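Local coordinates for xyloglucan-specific endo-beta-1,4-glucanase BoGH9A (Bacteroides ovatus, PDB 6DHT), which catalyses the endohydrolysis of 1,4-beta-glucosidic linkages in the xyloglucan backbone, releasing xyloglucan oligosaccharides, at residues Arg391-Asn394 with Glu395-Arg399; Pro123-Glu126 with Gln127-Gly130. All coordinates share one frame; numbering follows the deposited sequence.

In the fold
Both contacts are local, and both lie within the glycoside hydrolase family 9 range. Contact 2 comes first along the chain. It joins the end of the loop after helix 105-117 to the short helix 126-129, and the short helix touches helix 105-117 through Y116. Contact 1 comes much later. It lies where the loop after helix 379-386 runs into the long helix 395-416. Neither contact closes a long loop. The two follow in series, without nesting or crossing, and their centres are about 47 Å apart. What they share is the start of a helix: N394 caps one, and E125 precedes the other. Both lie away from the annotated sites.

Contact 1 (Arg391-Asn394 with Glu395-Arg399); sequences RELN and EADRR. With EDO (1,2-ethanediol), chain L.
N394 is the N-cap of helix 395-416, and its side chain reaches over the first turn to D397. OD1 of N394 accepts from N of D397 at 2.8 Å, nearly in line with its C=O bond (176°). CG sits between the backbone N and the carbonyl carbon (chi1 69°), which swings OD1 over the helix end. N394 O takes R398 N at 2.8 Å, so one residue holds the turn twice.

The tight part is L393, D397 and R398. L393 CB packs on D397 CB at 3.8 Å, and L393 CD1 lies over one face of the R398 guanidinium, toward its rim. D397 is buried; a salt bridge to R359 and a hydrogen bond with the Y350 hydroxyl hold its carboxylate.

The looser part takes in solvent at two places: at the cap a water links N394 ND2 to D397 OD1, and beside R398 another joins L393 O to R398 NH1. R398 NE and NH2 donate to O1 of a 1,2-ethanediol, probably from the crystallisation liquor. A serine at R398 would probably uncover L393 CD1 and leave the water on L393 O without the N-H it accepts. R398 NE lies 2.9 Å from ethanediol O1.

Contact 2 (Pro123-Glu126 with Gln127-Gly130); sequences PIEE and QYAG
Y128 lies alongside E125, the two side chains pointing the same way, with the ring edge at CE2 3.8 Å from E125 OE1. OE1 lies near the ring plane, at its edge, and the carboxylate is turned only 11° from that plane. Y128 has CG anti to its carbonyl carbon (chi1 -48°), which brings the ring back beside the residue three places earlier. One face of the ring is covered by CB of the adjacent Q127, which stands over its centre.

E125 is the N-cap residue of the short helix 126-129. Its carbonyl carries most of the turn. E125 O accepts from Y128 N and from A129 N, each at 2.9 Å. The Y128 donor sits above the carbonyl plane, 37° out of it, while the A129 donor is less tilted. The next bond, from G130 N to E126 O at 2.9 Å, closes the turn. G130 then leaves helical geometry with a positive phi, which favours glycine.

The polar ends on the outer side are linked through solvent. A water donates to E125 OE1 and to Q127 OE1, both at 2.8 Å, and so bridges two exposed side chains. E126 lies with its CG 3.5 Å from G130 O. On the inner side the contact is apolar: I124 CG2 meets A129 CB at 3.7 Å, and both residues are buried.

That inner side faces helix 105-117, where Y116 touches I124, Y128 and A129. The same helix binds the carbonyls of the turn, K113 to Y128 O and the Y117 hydroxyl to A129 O. From a loop, N203 ND2 donates to Q127 O, and I124 shares backbone hydrogen bonding with R134, so the short helix sits between helix 105-117 and the neighbouring loops.

Contact 1 (Arg391-Asn394 with Glu395-Arg399)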
loop_
_atom_site.group_PDB
_atom_site.type_symbol
_atom_site.label_atom_id
_atom_site.label_comp_id
_atom_site.label_asym_id
_atom_site.label_seq_id
_atom_site.Cartn_x
_atom_site.Cartn_y
_atom_site.Cartn_z
ATOM N N ARG A 391 4.664 -24.186 -4.718
ATOM C CA ARG A 391 3.502 -24.932 -4.277
ATOM C C ARG A 391 3.149 -25.942 -5.349
ATOM O O ARG A 391 2.870 -25.563 -6.487
ATOM C CB ARG A 391 2.331 -23.985 -4.044
ATOM C CG ARG A 391 1.472 -24.398 -2.875
ATOM C CD ARG A 391 0.223 -23.561 -2.795
ATOM N NE ARG A 391 0.260 -22.661 -1.644
ATOM C CZ ARG A 391 0.147 -21.340 -1.716
ATOM N NH1 ARG A 391 -0.037 -20.742 -2.877
ATOM N NH2 ARG A 391 0.199 -20.621 -0.613
ATOM N N GLU A 392 3.164 -27.221 -4.981
ATOM C CA GLU A 392 2.985 -28.319 -5.931
ATOM C C GLU A 392 1.520 -28.603 -6.267
ATOM O O GLU A 392 0.894 -29.477 -5.659
ATOM C CB GLU A 392 3.625 -29.589 -5.373
ATOM C CG GLU A 392 5.124 -29.470 -5.132
ATOM C CD GLU A 392 5.761 -30.798 -4.760
ATOM O OE1 GLU A 392 5.025 -31.805 -4.668
ATOM O OE2 GLU A 392 6.995 -30.837 -4.565
ATOM N N LEU A 393 0.988 -27.896 -7.261
ATOM C CA LEU A 393 -0.422 -28.005 -7.599
ATOM C C LEU A 393 -0.721 -29.202 -8.495
ATOM O O LEU A 393 0.055 -29.523 -9.404
ATOM C CB LEU A 393 -0.911 -26.732 -8.282
ATOM C CG LEU A 393 -0.836 -25.461 -7.435
ATOM C CD1 LEU A 393 -1.262 -24.291 -8.279
ATOM C CD2 LEU A 393 -1.704 -25.584 -6.183
ATOM N N ASN A 394 -1.850 -29.851 -8.237
ATOM C CA ASN A 394 -2.314 -30.936 -9.089
ATOM C C ASN A 394 -2.799 -30.437 -10.446
ATOM O O ASN A 394 -2.801 -29.224 -10.709
ATOM C CB ASN A 394 -3.365 -31.763 -8.346
ATOM C CG ASN A 394 -4.672 -31.029 -8.125
ATOM O OD1 ASN A 394 -4.961 -30.034 -8.770
ATOM N ND2 ASN A 394 -5.490 -31.556 -7.216
ATOM N N GLU A 395 -3.194 -31.342 -11.330
ATOM C CA GLU A 395 -3.545 -30.975 -12.691
ATOM C C GLU A 395 -4.654 -29.923 -12.755
ATOM O O GLU A 395 -4.515 -28.919 -13.462
ATOM C CB GLU A 395 -3.948 -32.218 -13.510
ATOM C CG GLU A 395 -4.235 -31.867 -14.952
ATOM C CD GLU A 395 -4.685 -33.043 -15.790
ATOM O OE1 GLU A 395 -4.681 -34.191 -15.282
ATOM O OE2 GLU A 395 -5.026 -32.811 -16.968
ATOM N N ALA A 396 -5.737 -30.125 -12.017
ATOM C CA ALA A 396 -6.870 -29.214 -12.069
ATOM C C ALA A 396 -6.459 -27.848 -11.504
ATOM O O ALA A 396 -6.854 -26.808 -12.032
ATOM C CB ALA A 396 -8.050 -29.782 -11.288
ATOM N N ASP A 397 -5.699 -27.863 -10.415
ATOM C CA ASP A 397 -5.288 -26.614 -9.770
ATOM C C ASP A 397 -4.308 -25.840 -10.647
ATOM O O ASP A 397 -4.366 -24.594 -10.710
ATOM C CB ASP A 397 -4.674 -26.874 -8.403
ATOM C CG ASP A 397 -5.712 -27.215 -7.349
ATOM O OD1 ASP A 397 -6.915 -27.135 -7.657
ATOM O OD2 ASP A 397 -5.288 -27.535 -6.232
ATOM N N ARG A 398 -3.419 -26.542 -11.333
ATOM C CA ARG A 398 -2.486 -25.897 -12.240
ATOM C C ARG A 398 -3.225 -25.296 -13.416
ATOM O O ARG A 398 -2.918 -24.179 -13.853
ATOM C CB ARG A 398 -1.447 -26.902 -12.725
ATOM C CG ARG A 398 -0.299 -26.227 -13.413
ATOM C CD ARG A 398 0.838 -25.991 -12.438
ATOM N NE ARG A 398 0.812 -24.638 -11.917
ATOM C CZ ARG A 398 1.376 -24.252 -10.777
ATOM N NH1 ARG A 398 2.022 -25.109 -9.994
ATOM N NH2 ARG A 398 1.278 -22.991 -10.423
ATOM N N ARG A 399 -4.250 -25.978 -13.901
ATOM C CA ARG A 399 -5.044 -25.473 -15.002
ATOM C C ARG A 399 -5.760 -24.182 -14.571
ATOM O O ARG A 399 -5.832 -23.217 -15.342
ATOM C CB ARG A 399 -6.052 -26.534 -15.437
ATOM C CG ARG A 399 -6.897 -26.177 -16.653
ATOM C CD ARG A 399 -8.224 -26.931 -16.609
ATOM N NE ARG A 399 -8.038 -28.315 -16.164
ATOM C CZ ARG A 399 -8.909 -29.009 -15.431
ATOM N NH1 ARG A 399 -10.059 -28.470 -15.043
ATOM N NH2 ARG A 399 -8.621 -30.257 -15.080
HETATM C C1 EDO L . 0.448 -20.635 -13.286
HETATM O O1 EDO L . 0.368 -22.064 -13.190
HETATM C C2 EDO L . 1.374 -20.106 -12.196
HETATM O O2 EDO L . 2.732 -20.323 -12.594
HETATM O O HOH W 1 2.491 -27.679 -9.737
HETATM O O HOH W 2 -3.075 -29.128 -5.729
HETATM O O HOH W 3 -8.102 -30.043 -7.163
#

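Contact 2 (Pro123-Glu126 with Gln127-Gly130)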
loop_
_atom_site.group_PDB
_atom_site.type_symbol
_atom_site.label_atom_id
_atom_site.label_comp_id
_atom_site.label_asym_id
_atom_site.label_seq_id
_atom_site.Cartn_x
_atom_site.Cartn_y
_atom_site.Cartn_z
ATOM N N PRO A 123 3.934 3.436 23.735
ATOM C CA PRO A 123 4.770 4.614 23.550
ATOM C C PRO A 123 5.602 4.446 22.291
ATOM O O PRO A 123 5.972 3.340 21.898
ATOM C CB PRO A 123 5.641 4.630 24.811
ATOM C CG PRO A 123 5.673 3.242 25.261
ATOM C CD PRO A 123 4.363 2.622 24.885
ATOM N N ILE A 124 5.854 5.571 21.653
ATOM C CA ILE A 124 6.597 5.634 20.407
ATOM C C ILE A 124 7.924 6.285 20.781
ATOM O O ILE A 124 8.051 7.498 20.789
ATOM C CB ILE A 124 5.787 6.435 19.357
ATOM C CG1 ILE A 124 4.404 5.779 19.147
ATOM C CG2 ILE A 124 6.547 6.545 18.056
ATOM C CD1 ILE A 124 4.461 4.369 18.599
ATOM N N GLU A 125 8.888 5.454 21.171
ATOM C CA GLU A 125 10.105 5.928 21.837
ATOM C C GLU A 125 11.179 6.396 20.886
ATOM O O GLU A 125 11.367 5.823 19.825
ATOM C CB GLU A 125 10.676 4.826 22.726
ATOM C CG GLU A 125 9.748 4.476 23.882
ATOM C CD GLU A 125 10.171 3.249 24.665
ATOM O OE1 GLU A 125 11.067 2.505 24.207
ATOM O OE2 GLU A 125 9.590 3.029 25.747
ATOM N N GLU A 126 11.897 7.437 21.299
ATOM C CA GLU A 126 12.878 8.105 20.451
ATOM C C GLU A 126 13.928 7.162 19.867
ATOM O O GLU A 126 14.387 7.338 18.754
ATOM C CB GLU A 126 13.561 9.241 21.224
ATOM C CG GLU A 126 14.620 9.987 20.427
ATOM C CD GLU A 126 14.906 11.375 20.977
ATOM O OE1 GLU A 126 14.525 11.656 22.136
ATOM O OE2 GLU A 126 15.506 12.188 20.244
ATOM N N GLN A 127 14.297 6.152 20.634
ATOM C CA GLN A 127 15.224 5.137 20.175
ATOM C C GLN A 127 14.858 4.609 18.780
ATOM O O GLN A 127 15.713 4.424 17.942
ATOM C CB GLN A 127 15.229 3.971 21.175
ATOM C CG GLN A 127 16.327 2.986 20.942
ATOM C CD GLN A 127 16.141 1.715 21.747
ATOM O OE1 GLN A 127 15.588 1.735 22.852
ATOM N NE2 GLN A 127 16.590 0.595 21.187
ATOM N N TYR A 128 13.572 4.358 18.565
ATOM C CA TYR A 128 13.087 3.812 17.300
ATOM C C TYR A 128 12.506 4.914 16.409
ATOM O O TYR A 128 12.578 4.816 15.174
ATOM C CB TYR A 128 12.005 2.789 17.571
ATOM C CG TYR A 128 12.408 1.804 18.646
ATOM C CD1 TYR A 128 13.383 0.852 18.392
ATOM C CD2 TYR A 128 11.833 1.846 19.917
ATOM C CE1 TYR A 128 13.769 -0.040 19.367
ATOM C CE2 TYR A 128 12.213 0.938 20.898
ATOM C CZ TYR A 128 13.179 0.014 20.607
ATOM O OH TYR A 128 13.578 -0.896 21.561
ATOM N N ALA A 129 11.980 5.972 17.039
ATOM C CA ALA A 129 11.142 6.959 16.355
ATOM C C ALA A 129 11.898 8.170 15.867
ATOM O O ALA A 129 11.408 8.895 15.005
ATOM C CB ALA A 129 10.014 7.402 17.272
ATOM N N GLY A 130 13.080 8.419 16.415
ATOM C CA GLY A 130 13.773 9.662 16.099
ATOM C C GLY A 130 13.024 10.852 16.685
ATOM O O GLY A 130 12.433 10.757 17.767
HETATM O O HOH W 4 13.811 3.212 24.506
#